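PDB 4LUN: nonsense-mediated mRNA decay protein 2 from Saccharomyces cerevisiae, which takes part in nonsense-mediated decay of mRNAs with premature stop codons and binds NAM7/UPF1 through its C-terminus, the present chain being its N-terminal MIF4G domain. Local coordinates for residues F108-L113 against D161-D166; A119-S124 against P169-K174. All blocks are in the same frame, centred on the assembly; numbering follows the deposited sequence.

Contact 1 (F108-L113 against D161-D166); sequences FTSPLL and DIESKD
Two hydrogen bonds meet at the hydroxyl of Ser110, which reaches from helix 106-116 into the loop 161-166. The backbone N of Glu163 donates to OG of Ser110 over 2.9 Å in a nearly straight bond (167°), and Ser110 OG in turn donates to OD2 of Asp166 at 2.6 Å. This second bond is short and arrives on the anti side of the carboxylate, 17° out of its plane. OG stands anti to the Ser110 backbone N (chi1 168°), a setting that carries it off the helix surface and in between its two partners. Glu163 and Asp166 are the ends of a type I beta turn, closed by the bond from Asp166 N to Glu163 O, so the serine grips both ends of one turn. The helix belongs to the HEAT-like helical array of the MIF4G domain, and the loop lies between helices 130-152 and 182-190.

Van der Waals contacts flank this polar centre. Beside Ser110, the ring of Pro111 crosses the Asp166 side chain at a slant, its CD lying 3.6 Å from OD2 of Asp166. Three residues on from Ser110, Leu113 makes an apolar contact with Ile162 at about a right angle, with CD2 of Leu113 3.8 Å from CG1 of Ile162. Pro111 also touches Ile73 of helix 69-81, and Asp161 turns its carboxylate to a salt bridge with Arg157.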
ATOM      1  N   PHE A 108      16.573   6.499  13.268  1.00 20.88           N
ATOM      2  CA  PHE A 108      15.171   6.901  13.137  1.00 21.62           C
ATOM      3  C   PHE A 108      14.426   5.978  12.175  1.00 23.36           C
ATOM      4  O   PHE A 108      13.367   5.448  12.505  1.00 23.02           O
ATOM      5  CB  PHE A 108      15.056   8.348  12.648  1.00 21.21           C
ATOM      6  CG  PHE A 108      13.692   8.712  12.114  1.00 21.11           C
ATOM      7  CD1 PHE A 108      12.659   9.050  12.972  1.00 24.47           C
ATOM      8  CD2 PHE A 108      13.449   8.733  10.744  1.00 21.51           C
ATOM      9  CE1 PHE A 108      11.409   9.390  12.482  1.00 27.52           C
ATOM     10  CE2 PHE A 108      12.201   9.074  10.245  1.00 23.26           C
ATOM     11  CZ  PHE A 108      11.177   9.400  11.116  1.00 25.74           C
ATOM     12  N   THR A 109      14.985   5.791  10.985  1.00 19.39           N
ATOM     13  CA  THR A 109      14.271   5.077   9.914  1.00 17.70           C
ATOM     14  C   THR A 109      14.098   3.578  10.148  1.00 20.90           C
ATOM     15  O   THR A 109      13.047   3.006   9.812  1.00 21.09           O
ATOM     16  CB  THR A 109      14.918   5.358   8.537  1.00 20.51           C
ATOM     17  OG1 THR A 109      15.083   6.776   8.392  1.00 22.18           O
ATOM     18  CG2 THR A 109      14.041   4.834   7.404  1.00 20.02           C
ATOM     19  N   SER A 110      15.111   2.926  10.708  1.00 20.15           N
ATOM     20  CA  SER A 110      15.011   1.495  11.003  1.00 19.95           C
ATOM     21  C   SER A 110      13.824   1.126  11.902  1.00 25.33           C
ATOM     22  O   SER A 110      12.972   0.316  11.495  1.00 21.63           O
ATOM     23  CB  SER A 110      16.341   0.912  11.522  1.00 27.80           C
ATOM     24  OG  SER A 110      16.159  -0.393  12.046  1.00 30.46           O
ATOM     25  N   PRO A 111      13.729   1.720  13.110  1.00 23.80           N
ATOM     26  CA  PRO A 111      12.559   1.357  13.922  1.00 20.04           C
ATOM     27  C   PRO A 111      11.226   1.839  13.330  1.00 24.51           C
ATOM     28  O   PRO A 111      10.201   1.180  13.529  1.00 23.30           O
ATOM     29  CB  PRO A 111      12.838   2.029  15.274  1.00 23.60           C
ATOM     30  CG  PRO A 111      13.816   3.120  14.975  1.00 28.90           C
ATOM     31  CD  PRO A 111      14.642   2.635  13.822  1.00 25.43           C
ATOM     32  N   LEU A 112      11.237   2.956  12.605  1.00 20.33           N
ATOM     33  CA  LEU A 112      10.030   3.436  11.952  1.00 20.88           C
ATOM     34  C   LEU A 112       9.570   2.423  10.907  1.00 22.00           C
ATOM     35  O   LEU A 112       8.398   2.061  10.862  1.00 21.03           O
ATOM     36  CB  LEU A 112      10.257   4.794  11.279  1.00 20.37           C
ATOM     37  CG  LEU A 112       9.112   5.249  10.352  1.00 22.36           C
ATOM     38  CD1 LEU A 112       7.831   5.475  11.126  1.00 23.07           C
ATOM     39  CD2 LEU A 112       9.473   6.489   9.549  1.00 23.41           C
ATOM     40  N   LEU A 113      10.499   1.962  10.076  1.00 18.36           N
ATOM     41  CA  LEU A 113      10.128   1.022   9.019  1.00 18.42           C
ATOM     42  C   LEU A 113       9.588  -0.274   9.602  1.00 22.49           C
ATOM     43  O   LEU A 113       8.585  -0.814   9.124  1.00 20.23           O
ATOM     44  CB  LEU A 113      11.327   0.737   8.114  1.00 14.23           C
ATOM     45  CG  LEU A 113      11.135  -0.373   7.081  1.00 18.01           C
ATOM     46  CD1 LEU A 113       9.986  -0.019   6.148  1.00 19.76           C
ATOM     47  CD2 LEU A 113      12.406  -0.589   6.282  1.00 22.73           C
ATOM     48  N   ASP A 161      17.933  -2.967   5.920  1.00 24.61           N
ATOM     49  CA  ASP A 161      18.222  -1.711   6.609  1.00 23.84           C
ATOM     50  C   ASP A 161      17.762  -1.743   8.057  1.00 27.49           C
ATOM     51  O   ASP A 161      18.109  -0.861   8.846  1.00 30.67           O
ATOM     52  CB  ASP A 161      17.515  -0.533   5.933  1.00 26.58           C
ATOM     53  CG  ASP A 161      18.149  -0.132   4.617  1.00 26.95           C
ATOM     54  OD1 ASP A 161      17.420   0.432   3.777  1.00 23.88           O
ATOM     55  OD2 ASP A 161      19.363  -0.358   4.418  1.00 28.23           O
ATOM     56  N   ILE A 162      16.951  -2.732   8.404  1.00 23.55           N
ATOM     57  CA  ILE A 162      16.405  -2.800   9.755  1.00 25.10           C
ATOM     58  C   ILE A 162      17.411  -3.479  10.677  1.00 26.16           C
ATOM     59  O   ILE A 162      17.999  -4.499  10.318  1.00 29.98           O
ATOM     60  CB  ILE A 162      15.048  -3.526   9.784  1.00 27.62           C
ATOM     61  CG1 ILE A 162      14.098  -2.882   8.775  1.00 27.45           C
ATOM     62  CG2 ILE A 162      14.448  -3.483  11.173  1.00 24.93           C
ATOM     63  CD1 ILE A 162      12.712  -3.503   8.725  1.00 28.82           C
ATOM     64  N   GLU A 163      17.636  -2.889  11.847  1.00 36.22           N
ATOM     65  CA  GLU A 163      18.522  -3.494  12.833  1.00 43.06           C
ATOM     66  C   GLU A 163      17.889  -4.755  13.388  1.00 41.66           C
ATOM     67  O   GLU A 163      16.666  -4.847  13.491  1.00 43.88           O
ATOM     68  CB  GLU A 163      18.796  -2.532  13.987  1.00 43.34           C
ATOM     69  CG  GLU A 163      20.140  -1.843  13.920  1.00 50.15           C
ATOM     70  CD  GLU A 163      20.095  -0.588  13.082  1.00 54.88           C
ATOM     71  OE1 GLU A 163      19.825   0.490  13.655  1.00 55.84           O
ATOM     72  OE2 GLU A 163      20.327  -0.675  11.857  1.00 57.79           O
ATOM     73  N   SER A 164      18.725  -5.717  13.763  1.00 47.20           N
ATOM     74  CA  SER A 164      18.255  -6.934  14.412  1.00 51.01           C
ATOM     75  C   SER A 164      17.454  -6.572  15.660  1.00 53.70           C
ATOM     76  O   SER A 164      16.486  -7.247  16.015  1.00 55.04           O
ATOM     77  CB  SER A 164      19.443  -7.819  14.799  1.00 56.53           C
ATOM     78  OG  SER A 164      20.632  -7.406  14.145  1.00 58.20           O
ATOM     79  N   LYS A 165      17.868  -5.486  16.306  1.00 49.45           N
ATOM     80  CA  LYS A 165      17.220  -4.971  17.507  1.00 55.74           C
ATOM     81  C   LYS A 165      15.765  -4.586  17.237  1.00 55.77           C
ATOM     82  O   LYS A 165      14.900  -4.727  18.103  1.00 50.90           O
ATOM     83  CB  LYS A 165      18.001  -3.753  18.026  1.00 52.77           C
ATOM     84  CG  LYS A 165      17.524  -3.180  19.359  1.00 65.82           C
ATOM     85  CD  LYS A 165      18.436  -3.602  20.510  1.00 70.11           C
ATOM     86  CE  LYS A 165      18.122  -2.840  21.799  1.00 74.70           C
ATOM     87  NZ  LYS A 165      18.906  -1.576  21.945  1.00 64.98           N
ATOM     88  N   ASP A 166      15.501  -4.107  16.025  1.00 47.89           N
ATOM     89  CA  ASP A 166      14.174  -3.614  15.676  1.00 42.05           C
ATOM     90  C   ASP A 166      13.290  -4.718  15.098  1.00 45.68           C
ATOM     91  O   ASP A 166      13.657  -5.385  14.130  1.00 45.48           O
ATOM     92  CB  ASP A 166      14.282  -2.443  14.702  1.00 38.60           C
ATOM     93  CG  ASP A 166      14.997  -1.254  15.304  1.00 45.08           C
ATOM     94  OD1 ASP A 166      14.732  -0.936  16.483  1.00 47.47           O
ATOM     95  OD2 ASP A 166      15.833  -0.646  14.603  1.00 43.04           O
TER

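Contact 2 (A119-S124 against P169-K174); sequences AFENPS and PNFLQK
A carboxylate-to-backbone hydrogen bond beside an aromatic contact joins two loops of the MIF4G domain, 119-124 following helix 106-116 and 169-174 preceding helix 182-190. Glu121 supplies the polar half. Its OE1 accepts from the backbone N of Phe171 at 3.0 Å, using the syn lone pair, with an N-H...O angle of 152°. The chain leaves with CG anti to the backbone N (chi1 -179°) and then bends at chi2, which swings the carboxylate across to the short 3-10 segment 170-172. Just ahead of that segment, CB of Pro169 lies 3.5 Å from the same oxygen, OE1 of Glu121.

OE1 of Glu121 also lies at the edge of the Phe171 ring, close to its plane and 3.2 Å from CD2, while the carboxylate and ring planes stand 72° apart. One oxygen thus faces both the amide and the ring edge of a single residue. Farther along the ring, CZ of Phe171 packs against CB of Phe120 at 3.8 Å, and one face of the ring is met by CG of its own neighbour Leu172. Without the Glu121 carboxylate, as with an alanine here, the Phe171 amide is likely to lose this acceptor, and a gap to open beside the ring edge.

Helices close round the pair of loops. Phe120 touches Asn143 and Leu144 of helix 130-152 as well as Ile186 of helix 182-190. Glu121 and Phe171 both lie against Glu189 of helix 182-190, whose backbone oxygen also receives ND2 of Asn122.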
ATOM      1  N   ALA A 119       1.627  -2.786   9.550  1.00 16.11           N
ATOM      2  CA  ALA A 119       0.348  -2.426   8.923  1.00 19.28           C
ATOM      3  C   ALA A 119      -0.072  -3.395   7.820  1.00 18.43           C
ATOM      4  O   ALA A 119      -1.241  -3.431   7.394  1.00 18.70           O
ATOM      5  CB  ALA A 119       0.422  -1.014   8.371  1.00 22.60           C
ATOM      6  N   PHE A 120       0.889  -4.194   7.354  1.00 18.03           N
ATOM      7  CA  PHE A 120       0.668  -5.096   6.246  1.00 14.55           C
ATOM      8  C   PHE A 120       0.484  -6.550   6.668  1.00 14.17           C
ATOM      9  O   PHE A 120       0.214  -7.405   5.836  1.00 18.09           O
ATOM     10  CB  PHE A 120       1.830  -4.967   5.241  1.00 13.29           C
ATOM     11  CG  PHE A 120       1.963  -3.584   4.678  1.00 14.00           C
ATOM     12  CD1 PHE A 120       0.863  -2.966   4.094  1.00 14.29           C
ATOM     13  CD2 PHE A 120       3.154  -2.897   4.759  1.00 12.36           C
ATOM     14  CE1 PHE A 120       0.953  -1.683   3.589  1.00 15.62           C
ATOM     15  CE2 PHE A 120       3.265  -1.601   4.265  1.00 16.10           C
ATOM     16  CZ  PHE A 120       2.155  -0.994   3.674  1.00 15.19           C
ATOM     17  N   GLU A 121       0.622  -6.834   7.960  1.00 14.14           N
ATOM     18  CA  GLU A 121       0.359  -8.194   8.427  1.00 14.29           C
ATOM     19  C   GLU A 121      -1.141  -8.461   8.281  1.00 18.35           C
ATOM     20  O   GLU A 121      -1.966  -7.662   8.737  1.00 19.35           O
ATOM     21  CB  GLU A 121       0.805  -8.336   9.889  1.00 18.79           C
ATOM     22  CG  GLU A 121       0.593  -9.741  10.492  1.00 24.68           C
ATOM     23  CD  GLU A 121       1.675 -10.745  10.110  1.00 28.52           C
ATOM     24  OE1 GLU A 121       2.867 -10.379  10.142  1.00 22.69           O
ATOM     25  OE2 GLU A 121       1.338 -11.910   9.792  1.00 30.85           O
ATOM     26  N   ASN A 122      -1.494  -9.565   7.632  1.00 14.84           N
ATOM     27  CA  ASN A 122      -2.904  -9.904   7.452  1.00 14.68           C
ATOM     28  C   ASN A 122      -3.545 -10.219   8.791  1.00 17.81           C
ATOM     29  O   ASN A 122      -2.879 -10.716   9.708  1.00 17.41           O
ATOM     30  CB  ASN A 122      -3.068 -11.117   6.535  1.00 15.93           C
ATOM     31  CG  ASN A 122      -2.785 -10.811   5.074  1.00 13.60           C
ATOM     32  OD1 ASN A 122      -2.782  -9.649   4.649  1.00 16.99           O
ATOM     33  ND2 ASN A 122      -2.516 -11.858   4.306  1.00 14.47           N
ATOM     34  N   PRO A 123      -4.850  -9.952   8.908  1.00 16.44           N
ATOM     35  CA  PRO A 123      -5.557 -10.417  10.103  1.00 17.42           C
ATOM     36  C   PRO A 123      -5.417 -11.929  10.192  1.00 17.33           C
ATOM     37  O   PRO A 123      -5.279 -12.590   9.169  1.00 17.87           O
ATOM     38  CB  PRO A 123      -7.016 -10.035   9.824  1.00 19.43           C
ATOM     39  CG  PRO A 123      -6.941  -8.914   8.832  1.00 16.76           C
ATOM     40  CD  PRO A 123      -5.727  -9.222   7.975  1.00 14.67           C
ATOM     41  N   SER A 124      -5.442 -12.458  11.412  1.00 20.12           N
ATOM     42  CA  SER A 124      -5.346 -13.890  11.634  1.00 17.77           C
ATOM     43  C   SER A 124      -6.703 -14.442  12.051  1.00 22.22           C
ATOM     44  O   SER A 124      -6.789 -15.508  12.660  1.00 25.57           O
ATOM     45  CB  SER A 124      -4.303 -14.187  12.723  1.00 16.53           C
ATOM     46  OG  SER A 124      -4.412 -13.257  13.794  1.00 28.69           O
ATOM     47  N   PRO A 169       7.450  -7.570  11.253  1.00 25.65           N
ATOM     48  CA  PRO A 169       6.233  -8.388  11.354  1.00 26.33           C
ATOM     49  C   PRO A 169       6.502  -9.858  11.082  1.00 23.85           C
ATOM     50  O   PRO A 169       7.443 -10.197  10.360  1.00 22.78           O
ATOM     51  CB  PRO A 169       5.334  -7.836  10.237  1.00 24.80           C
ATOM     52  CG  PRO A 169       5.903  -6.509   9.892  1.00 26.91           C
ATOM     53  CD  PRO A 169       7.353  -6.549  10.193  1.00 26.24           C
ATOM     54  N   ASN A 170       5.650 -10.720  11.627  1.00 22.28           N
ATOM     55  CA  ASN A 170       5.796 -12.163  11.438  0.70 24.94           C
ATOM     56  C   ASN A 170       5.930 -12.587   9.980  1.00 22.31           C
ATOM     57  O   ASN A 170       6.736 -13.462   9.655  1.00 22.35           O
ATOM     58  CB  ASN A 170       4.624 -12.920  12.072  0.70 27.80           C
ATOM     59  CG  ASN A 170       4.666 -12.904  13.585  0.70 29.69           C
ATOM     60  OD1 ASN A 170       5.270 -12.024  14.195  0.70 30.85           O
ATOM     61  ND2 ASN A 170       4.014 -13.886  14.203  0.70 32.61           N
ATOM     62  N   PHE A 171       5.155 -11.969   9.095  1.00 20.02           N
ATOM     63  CA  PHE A 171       5.114 -12.426   7.706  1.00 20.95           C
ATOM     64  C   PHE A 171       6.400 -12.139   6.938  1.00 20.04           C
ATOM     65  O   PHE A 171       6.606 -12.670   5.859  1.00 21.07           O
ATOM     66  CB  PHE A 171       3.881 -11.877   6.967  1.00 22.05           C
ATOM     67  CG  PHE A 171       4.043 -10.479   6.416  1.00 20.35           C
ATOM     68  CD1 PHE A 171       4.384 -10.286   5.085  1.00 18.37           C
ATOM     69  CD2 PHE A 171       3.769  -9.370   7.201  1.00 18.29           C
ATOM     70  CE1 PHE A 171       4.503  -9.011   4.567  1.00 21.23           C
ATOM     71  CE2 PHE A 171       3.893  -8.092   6.689  1.00 18.33           C
ATOM     72  CZ  PHE A 171       4.260  -7.912   5.371  1.00 19.91           C
ATOM     73  N   LEU A 172       7.258 -11.303   7.515  1.00 19.86           N
ATOM     74  CA  LEU A 172       8.513 -10.939   6.857  1.00 19.24           C
ATOM     75  C   LEU A 172       9.712 -11.570   7.553  1.00 23.64           C
ATOM     76  O   LEU A 172      10.851 -11.277   7.200  1.00 23.23           O
ATOM     77  CB  LEU A 172       8.687  -9.420   6.853  1.00 16.07           C
ATOM     78  CG  LEU A 172       7.667  -8.648   6.017  1.00 17.68           C
ATOM     79  CD1 LEU A 172       7.750  -7.173   6.322  1.00 19.46           C
ATOM     80  CD2 LEU A 172       7.935  -8.891   4.537  1.00 22.45           C
ATOM     81  N   GLN A 173       9.460 -12.415   8.550  1.00 22.63           N
ATOM     82  CA  GLN A 173      10.551 -12.969   9.359  1.00 22.02           C
ATOM     83  C   GLN A 173      11.146 -14.233   8.759  1.00 25.35           C
ATOM     84  O   GLN A 173      10.535 -14.874   7.900  1.00 30.83           O
ATOM     85  CB  GLN A 173      10.071 -13.270  10.781  1.00 29.73           C
ATOM     86  CG  GLN A 173       9.867 -12.038  11.658  1.00 29.88           C
ATOM     87  CD  GLN A 173       9.335 -12.389  13.034  1.00 33.17           C
ATOM     88  OE1 GLN A 173       9.273 -13.562  13.408  1.00 40.30           O
ATOM     89  NE2 GLN A 173       8.939 -11.371  13.794  1.00 34.55           N
ATOM     90  N   LYS A 174      12.347 -14.574   9.231  1.00 26.58           N
ATOM     91  CA  LYS A 174      13.008 -15.842   8.907  1.00 33.25           C
ATOM     92  C   LYS A 174      13.472 -15.948   7.450  1.00 35.86           C
ATOM     93  O   LYS A 174      13.723 -17.052   6.951  1.00 32.60           O
ATOM     94  CB  LYS A 174      12.115 -17.038   9.272  1.00 36.21           C
ATOM     95  CG  LYS A 174      11.710 -17.108  10.745  1.00 35.37           C
ATOM     96  CD  LYS A 174      12.932 -17.185  11.652  1.00 40.20           C
ATOM     97  CE  LYS A 174      12.555 -17.609  13.068  1.00 50.73           C
ATOM     98  NZ  LYS A 174      11.634 -16.643  13.740  1.00 49.98           N
TER

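The contacts lie about 16 Å apart, centre to centre, and fasten the same two regions of the chain together. Contact 1 holds the helix 106-116 to the earlier part of the long connection between helices 130-152 and 182-190; contact 2 holds the loop after that helix to a later part of the same connection. The segments alternate along the sequence, so both chain regions run onward in the same order, with helix 130-152 between them. Ile168, just ahead of 169-174, links the second segments of the two contacts: its side chain touches Ile162 of contact 1, and its backbone oxygen accepts from Gln173 NE2 in 169-174.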